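Local structure of DNA-damage inducible protein DDI1-like protein (Leishmania major, 5YQ8) at residues M30-R33 with T34-C38; P68-A72 with G73-P77; G39-R42 with L43-V46. The protein is an aspartic protease of the DDI1 family, and this chain is its retroviral protease-like (retropepsin) domain, which pairs with a second copy in the assembly. All blocks are in the same frame, centred on the assembly; numbering follows the deposited sequence.

Interaction 1 of 3, residues M30-R33 with T34-C38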
loop_
_atom_site.group_PDB
_atom_site.type_symbol
_atom_site.label_atom_id
_atom_site.label_comp_id
_atom_site.label_asym_id
_atom_site.label_seq_id
_atom_site.Cartn_x
_atom_site.Cartn_y
_atom_site.Cartn_z
ATOM N N MET A 30 11.589 -9.725 1.891
ATOM C CA MET A 30 11.359 -11.125 1.681
ATOM C C MET A 30 11.687 -11.892 2.939
ATOM O O MET A 30 12.719 -11.600 3.586
ATOM C CB MET A 30 12.275 -11.604 0.542
ATOM C CG MET A 30 12.376 -13.098 0.418
ATOM S SD MET A 30 13.347 -13.560 -1.032
ATOM C CE MET A 30 12.323 -13.077 -2.380
ATOM N N ASN A 31 10.889 -12.905 3.265
ATOM C CA ASN A 31 11.175 -13.663 4.497
ATOM C C ASN A 31 12.330 -14.612 4.279
ATOM O O ASN A 31 12.655 -14.924 3.153
ATOM C CB ASN A 31 9.928 -14.331 5.106
ATOM C CG ASN A 31 9.232 -15.239 4.150
ATOM O OD1 ASN A 31 9.737 -15.467 3.040
ATOM N ND2 ASN A 31 8.036 -15.710 4.514
ATOM N N LYS A 32 12.997 -15.019 5.346
ATOM C CA LYS A 32 14.149 -15.932 5.268
ATOM C C LYS A 32 13.808 -17.235 4.573
ATOM O O LYS A 32 14.611 -17.752 3.780
ATOM C CB LYS A 32 14.709 -16.248 6.659
ATOM C CG LYS A 32 15.897 -17.220 6.638
ATOM C CD LYS A 32 16.633 -17.281 7.964
ATOM C CE LYS A 32 17.745 -18.328 7.942
ATOM N NZ LYS A 32 18.654 -18.095 9.128
ATOM N N ARG A 33 12.592 -17.717 4.838
ATOM C CA ARG A 33 12.144 -19.006 4.376
ATOM C C ARG A 33 12.086 -18.983 2.888
ATOM O O ARG A 33 12.445 -19.999 2.259
ATOM C CB ARG A 33 10.752 -19.360 4.956
ATOM C CG ARG A 33 10.236 -20.755 4.544
ATOM C CD ARG A 33 8.989 -21.155 5.350
ATOM N NE ARG A 33 8.268 -19.947 5.790
ATOM C CZ ARG A 33 7.309 -19.320 5.111
ATOM N NH1 ARG A 33 6.877 -19.803 3.937
ATOM N NH2 ARG A 33 6.740 -18.201 5.623
ATOM N N THR A 34 11.618 -17.864 2.312
ATOM C CA THR A 34 11.448 -17.773 0.844
ATOM C C THR A 34 12.789 -17.731 0.127
ATOM O O THR A 34 13.021 -18.474 -0.851
ATOM C CB THR A 34 10.632 -16.572 0.476
ATOM O OG1 THR A 34 9.313 -16.825 0.943
ATOM C CG2 THR A 34 10.570 -16.399 -1.074
ATOM N N ALA A 35 13.674 -16.883 0.602
ATOM C CA ALA A 35 14.993 -16.768 -0.002
ATOM C C ALA A 35 15.737 -18.088 0.142
ATOM O O ALA A 35 16.435 -18.500 -0.762
ATOM C CB ALA A 35 15.753 -15.617 0.615
ATOM N N GLU A 36 15.607 -18.744 1.287
ATOM C CA GLU A 36 16.095 -20.119 1.409
ATOM C C GLU A 36 15.401 -21.036 0.389
ATOM O O GLU A 36 16.013 -21.890 -0.288
ATOM C CB GLU A 36 15.894 -20.654 2.841
ATOM C CG GLU A 36 16.990 -20.237 3.848
ATOM C CD GLU A 36 16.704 -20.632 5.311
ATOM O OE1 GLU A 36 15.558 -20.460 5.784
ATOM O OE2 GLU A 36 17.623 -21.131 5.990
ATOM N N ARG A 37 14.111 -20.856 0.228
ATOM C CA ARG A 37 13.363 -21.693 -0.728
ATOM C C ARG A 37 13.720 -21.397 -2.186
ATOM O O ARG A 37 13.545 -22.245 -3.034
ATOM C CB ARG A 37 11.872 -21.554 -0.445
ATOM C CG ARG A 37 10.920 -22.360 -1.316
ATOM C CD ARG A 37 9.534 -22.329 -0.656
ATOM N NE ARG A 37 9.011 -20.976 -0.459
ATOM C CZ ARG A 37 8.408 -20.234 -1.394
ATOM N NH1 ARG A 37 8.148 -20.689 -2.621
ATOM N NH2 ARG A 37 8.024 -19.040 -1.081
ATOM N N CYS A 38 14.219 -20.201 -2.443
ATOM C CA CYS A 38 14.629 -19.748 -3.748
ATOM C C CYS A 38 16.157 -19.817 -3.923
ATOM O O CYS A 38 16.687 -19.429 -4.960
ATOM C CB CYS A 38 14.126 -18.281 -3.954
ATOM S SG CYS A 38 12.308 -18.161 -4.104
#
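Asn31 holds CG between its own backbone N and carbonyl carbon (chi1 56°), and Thr34 places OG1 beside its backbone N (chi1 -68°), which sets the amide oxygen against the hydroxyl and backbone N-H three residues on. OD1 takes two bonds there. Thr34 OG1 donates to Asn31 OD1 at 2.5 Å, in the carbonyl plane on a lone pair; Thr34 N reaches the same OD1 at 3.1 Å from above that plane. The amide is kept from turning by its other end, since ND2 donates to Gln86 O and to Asp89. Arg37 NH2 in turn donates to Thr34 OG1 at 3.3 Å, while its guanidinium also pairs with Asp89 and bonds Leu16 O.

On the other flank Met30 runs across Thr34 at about a right angle, and its SD rests on Ala35 CB at 3.6 Å. Lys32 and Glu36 cross at a slant on the outer side, NZ to OE2 at 4.5 Å, too far for a salt bridge. A weak bond from Ala35 N to Asn31 O opens the helical series, and Glu36 N to Lys32 O at 2.9 Å continues it. This is a side-chain N-cap, with Asn31 closing strand 29-31 and starting helix 32-37 of the retropepsin-like domain.

Interaction 2 of 3, residues P68-A72 with G73-P77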
loop_
_atom_site.group_PDB
_atom_site.type_symbol
_atom_site.label_atom_id
_atom_site.label_comp_id
_atom_site.label_asym_id
_atom_site.label_seq_id
_atom_site.Cartn_x
_atom_site.Cartn_y
_atom_site.Cartn_z
ATOM N N PRO A 68 17.218 -11.656 -9.953
ATOM C CA PRO A 68 16.160 -11.683 -10.979
ATOM C C PRO A 68 14.820 -12.304 -10.522
ATOM O O PRO A 68 14.777 -13.335 -9.892
ATOM C CB PRO A 68 16.792 -12.486 -12.127
ATOM C CG PRO A 68 18.239 -12.618 -11.737
ATOM C CD PRO A 68 18.290 -12.604 -10.262
ATOM N N VAL A 69 13.753 -11.593 -10.806
ATOM C CA VAL A 69 12.384 -12.007 -10.532
ATOM C C VAL A 69 11.552 -11.907 -11.799
ATOM O O VAL A 69 11.478 -10.851 -12.434
ATOM C CB VAL A 69 11.811 -11.082 -9.479
ATOM C CG1 VAL A 69 10.452 -11.543 -9.049
ATOM C CG2 VAL A 69 12.689 -11.036 -8.255
ATOM N N ASN A 70 10.906 -13.012 -12.159
ATOM C CA ASN A 70 10.164 -13.115 -13.393
ATOM C C ASN A 70 8.750 -12.669 -13.134
ATOM O O ASN A 70 7.858 -13.444 -12.712
ATOM C CB ASN A 70 10.222 -14.532 -13.969
ATOM C CG ASN A 70 9.364 -14.686 -15.207
ATOM O OD1 ASN A 70 8.120 -14.762 -15.098
ATOM N ND2 ASN A 70 9.991 -14.605 -16.403
ATOM N N LEU A 71 8.516 -11.388 -13.387
ATOM C CA LEU A 71 7.222 -10.764 -13.093
ATOM C C LEU A 71 6.688 -10.260 -14.412
ATOM O O LEU A 71 7.415 -9.594 -15.201
ATOM C CB LEU A 71 7.403 -9.666 -12.042
ATOM C CG LEU A 71 6.106 -8.978 -11.623
ATOM C CD1 LEU A 71 5.030 -9.958 -11.182
ATOM C CD2 LEU A 71 6.332 -7.994 -10.507
ATOM N N ALA A 72 5.432 -10.608 -14.680
ATOM C CA ALA A 72 4.742 -10.263 -15.940
ATOM C C ALA A 72 5.400 -10.876 -17.109
ATOM O O ALA A 72 5.423 -10.235 -18.172
ATOM C CB ALA A 72 4.598 -8.724 -16.121
ATOM N N GLY A 73 5.922 -12.097 -16.930
ATOM C CA GLY A 73 6.761 -12.725 -17.958
ATOM C C GLY A 73 8.072 -12.011 -18.355
ATOM O O GLY A 73 8.705 -12.337 -19.366
ATOM N N MET A 74 8.500 -11.029 -17.571
ATOM C CA MET A 74 9.742 -10.338 -17.839
ATOM C C MET A 74 10.648 -10.581 -16.688
ATOM O O MET A 74 10.205 -10.682 -15.557
ATOM C CB MET A 74 9.521 -8.839 -17.973
ATOM C CG MET A 74 8.683 -8.386 -19.137
ATOM S SD MET A 74 8.540 -6.579 -19.078
ATOM C CE MET A 74 7.642 -6.355 -17.588
ATOM N N TYR A 75 11.936 -10.734 -16.978
ATOM C CA TYR A 75 12.976 -10.708 -15.885
ATOM C C TYR A 75 13.208 -9.325 -15.355
ATOM O O TYR A 75 13.645 -8.495 -16.100
ATOM C CB TYR A 75 14.290 -11.355 -16.373
ATOM C CG TYR A 75 14.155 -12.847 -16.358
ATOM C CD1 TYR A 75 13.526 -13.513 -17.412
ATOM C CD2 TYR A 75 14.563 -13.598 -15.264
ATOM C CE1 TYR A 75 13.356 -14.887 -17.416
ATOM C CE2 TYR A 75 14.372 -14.991 -15.238
ATOM C CZ TYR A 75 13.777 -15.621 -16.333
ATOM O OH TYR A 75 13.566 -16.986 -16.321
ATOM N N ILE A 76 12.891 -9.079 -14.087
ATOM C CA ILE A 76 12.963 -7.770 -13.463
ATOM C C ILE A 76 13.912 -7.788 -12.249
ATOM O O ILE A 76 13.745 -8.587 -11.341
ATOM C CB ILE A 76 11.565 -7.335 -13.004
ATOM C CG1 ILE A 76 10.787 -7.009 -14.225
ATOM C CG2 ILE A 76 11.621 -6.084 -12.117
ATOM C CD1 ILE A 76 9.385 -7.488 -14.113
ATOM N N PRO A 77 14.908 -6.896 -12.205
ATOM C CA PRO A 77 15.850 -6.933 -11.120
ATOM C C PRO A 77 15.237 -6.310 -9.883
ATOM O O PRO A 77 14.879 -5.113 -9.929
ATOM C CB PRO A 77 17.028 -6.095 -11.646
ATOM C CG PRO A 77 16.433 -5.190 -12.636
ATOM C CD PRO A 77 15.267 -5.888 -13.207
HETATM O O HOH W 1 5.793 -14.158 -14.920
HETATM O O HOH W 2 9.803 -15.063 -19.612
#
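Asn70, Gly73 and Ile76 are the residues most covered where the two arms of this hairpin meet. Asn70 stands on the same face of the sheet as Tyr75, its non-hydrogen-bonded partner. With CG anti to the backbone N (chi1 176°), the amide swings over toward the turn and the ring: ND2 sits above one face of Tyr75, 3.5 Å from CE1, with the amide and ring planes 78° apart. Pro68 CB meets the same ring at its edge, near the ring plane.

Gly73 is the third residue of a type I' turn running from Leu71 to Met74, and its positive phi suits a glycine. One water bridges it to the amide of Asn70, donating to Gly73 O at 2.9 Å and accepting from Asn70 ND2. A second water accepts from Gly73 N, but its approach to Asn70 OD1 is doubtfully short. The turn is closed by paired backbone bonds, Met74 N to Leu71 O at 3.0 Å and Leu71 N to Met74 O at 2.8 Å.

Ile76 is on the other face, hydrogen-bonded in register to Val69 through Ile76 N to Val69 O at 2.8 Å and the reciprocal bond. Its CD1 reaches across to Leu71 CB at 3.6 Å; Val69, Leu71, Met74 and Ile76 share this face and make it apolar. At the turn, Met74 CE lies 4.1 Å from Ala72 CB.

The pair is the tip of the two-stranded antiparallel hairpin 62-71 and 74-83. Val69 and Leu71 pack on Cys10 of strand 7-12, and Asn70 is bonded through its backbone to Thr11 there. Leu71 and Met74 press on Ile113 of strand 110-113, Ala72 on Ile116 and Val118 of strand 116-119, and Ile76 on His100, just past helix 94-99.

Interaction 3 of 3, residues G39-R42 with L43-V46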
loop_
_atom_site.group_PDB
_atom_site.type_symbol
_atom_site.label_atom_id
_atom_site.label_comp_id
_atom_site.label_asym_id
_atom_site.label_seq_id
_atom_site.Cartn_x
_atom_site.Cartn_y
_atom_site.Cartn_z
ATOM N N GLY A 39 16.874 -20.290 -2.912
ATOM C CA GLY A 39 18.315 -20.445 -3.012
ATOM C C GLY A 39 19.085 -19.113 -3.030
ATOM O O GLY A 39 20.065 -19.009 -3.717
ATOM N N LEU A 40 18.645 -18.128 -2.250
ATOM C CA LEU A 40 19.150 -16.762 -2.269
ATOM C C LEU A 40 19.969 -16.368 -1.051
ATOM O O LEU A 40 20.366 -15.208 -0.920
ATOM C CB LEU A 40 17.957 -15.792 -2.356
ATOM C CG LEU A 40 16.993 -15.944 -3.509
ATOM C CD1 LEU A 40 15.910 -14.909 -3.395
ATOM C CD2 LEU A 40 17.766 -15.787 -4.819
ATOM N N MET A 41 20.268 -17.303 -0.162
ATOM C CA MET A 41 21.063 -16.978 1.032
ATOM C C MET A 41 22.476 -16.613 0.706
ATOM O O MET A 41 23.055 -15.724 1.353
ATOM C CB MET A 41 21.073 -18.145 1.989
ATOM C CG MET A 41 19.695 -18.435 2.555
ATOM S SD MET A 41 19.279 -17.191 3.729
ATOM C CE MET A 41 18.198 -16.099 2.860
ATOM N N ARG A 42 23.048 -17.280 -0.302
ATOM C CA ARG A 42 24.401 -16.973 -0.723
ATOM C C ARG A 42 24.525 -15.503 -1.228
ATOM O O ARG A 42 25.599 -14.917 -1.205
ATOM C CB ARG A 42 24.817 -17.954 -1.804
ATOM C CG ARG A 42 26.297 -17.946 -2.051
ATOM C CD ARG A 42 26.729 -17.174 -3.267
ATOM N NE ARG A 42 26.043 -17.518 -4.506
ATOM C CZ ARG A 42 26.178 -16.790 -5.612
ATOM N NH1 ARG A 42 26.955 -15.689 -5.592
ATOM N NH2 ARG A 42 25.528 -17.139 -6.742
ATOM N N LEU A 43 23.428 -14.969 -1.742
ATOM C CA LEU A 43 23.347 -13.585 -2.217
ATOM C C LEU A 43 23.073 -12.567 -1.112
ATOM O O LEU A 43 23.171 -11.367 -1.369
ATOM C CB LEU A 43 22.250 -13.488 -3.294
ATOM C CG LEU A 43 22.518 -14.161 -4.642
ATOM C CD1 LEU A 43 21.387 -13.871 -5.617
ATOM C CD2 LEU A 43 23.833 -13.629 -5.206
ATOM N N VAL A 44 22.706 -13.031 0.084
ATOM C CA VAL A 44 22.356 -12.134 1.151
ATOM C C VAL A 44 23.615 -11.489 1.705
ATOM O O VAL A 44 24.443 -12.177 2.314
ATOM C CB VAL A 44 21.541 -12.830 2.254
ATOM C CG1 VAL A 44 21.300 -11.872 3.441
ATOM C CG2 VAL A 44 20.226 -13.318 1.649
ATOM N N ASP A 45 23.750 -10.172 1.501
ATOM C CA ASP A 45 24.863 -9.437 2.056
ATOM C C ASP A 45 24.548 -9.192 3.507
ATOM O O ASP A 45 23.545 -8.587 3.811
ATOM C CB ASP A 45 25.090 -8.125 1.293
ATOM C CG ASP A 45 26.158 -7.226 1.941
ATOM O OD1 ASP A 45 26.767 -7.638 2.966
ATOM O OD2 ASP A 45 26.346 -6.079 1.453
ATOM N N VAL A 46 25.428 -9.593 4.409
ATOM C CA VAL A 46 25.098 -9.592 5.849
ATOM C C VAL A 46 25.793 -8.428 6.541
ATOM O O VAL A 46 26.015 -8.480 7.724
ATOM C CB VAL A 46 25.532 -10.902 6.560
ATOM C CG1 VAL A 46 24.637 -12.063 6.207
ATOM C CG2 VAL A 46 26.962 -11.252 6.180
#
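Met41 and Val44 carry the first apolar contact: they lie side by side and point the same way, Met41 CE touching Val44 CG2 at 3.6 Å. Met41 gets there by folding back at chi2 and chi3 (-73° and 101°), which brings its terminal methyl round to the valine. The second is looser. Leu40 CD2 and Leu43 CD1 approach from crossed side chains at 4.2 Å.

Two backbone bonds hold the turn. Val44 N donates to Met41 O at 3.0 Å, reaching it from well above the carbonyl plane, and Leu43 N makes a weak bond to Leu40 O. Both link residues three apart, so the chain turns tightly here. Leu43 CB also nears the backbone oxygen of Leu40, and the Val44 CG2 methyl makes a close van der Waals contact with it, 3.2 Å from Leu40 O. Ahead of this turn, Gly39 ends helix 32-37 in a Schellman motif: its phi is positive, and two bonds run back into the last helical turn. The 40-44 turn thus follows directly on the helix of the retropepsin-like domain and leads toward strand 62-71.

The polar side chain in play is Arg42, bent at chi2 and chi3, whose guanidinium has Leu43 CD2 over one face, 3.7 Å above the plane and offset toward the rim. That makes the contact one of a methyl against a flat cation. Inward, the apolar groups continue into the sheet: Leu40 and Val44 rest on Ile64 of strand 62-71, Met41 and Val44 on Val82 of strand 74-83, and Met41 also on Ala35 and Glu36 of helix 32-37.

Interactions 1 and 3 are consecutive and touch: Ala35 O and Leu40 N lie 2.7 Å apart, a probable hydrogen bond, and Met41 CE packs on Ala35 CB at 3.4 Å. Their centres are about 10 Å apart. Interaction 2 stands further off, its centre about 17 Å from that of interaction 1 and 19 Å from that of interaction 3, with nearest atoms about 6 Å away in each case. Interactions 1 and 2 are partly buried and both reach the same sheet, interaction 1 by the end of strand 29-31 and interaction 2 by the hairpin strands; interaction 3 is a surface contact. Side-chain capping dominates the first, backbone pairing and water bridging the second, apolar packing round a backbone-bonded turn the third.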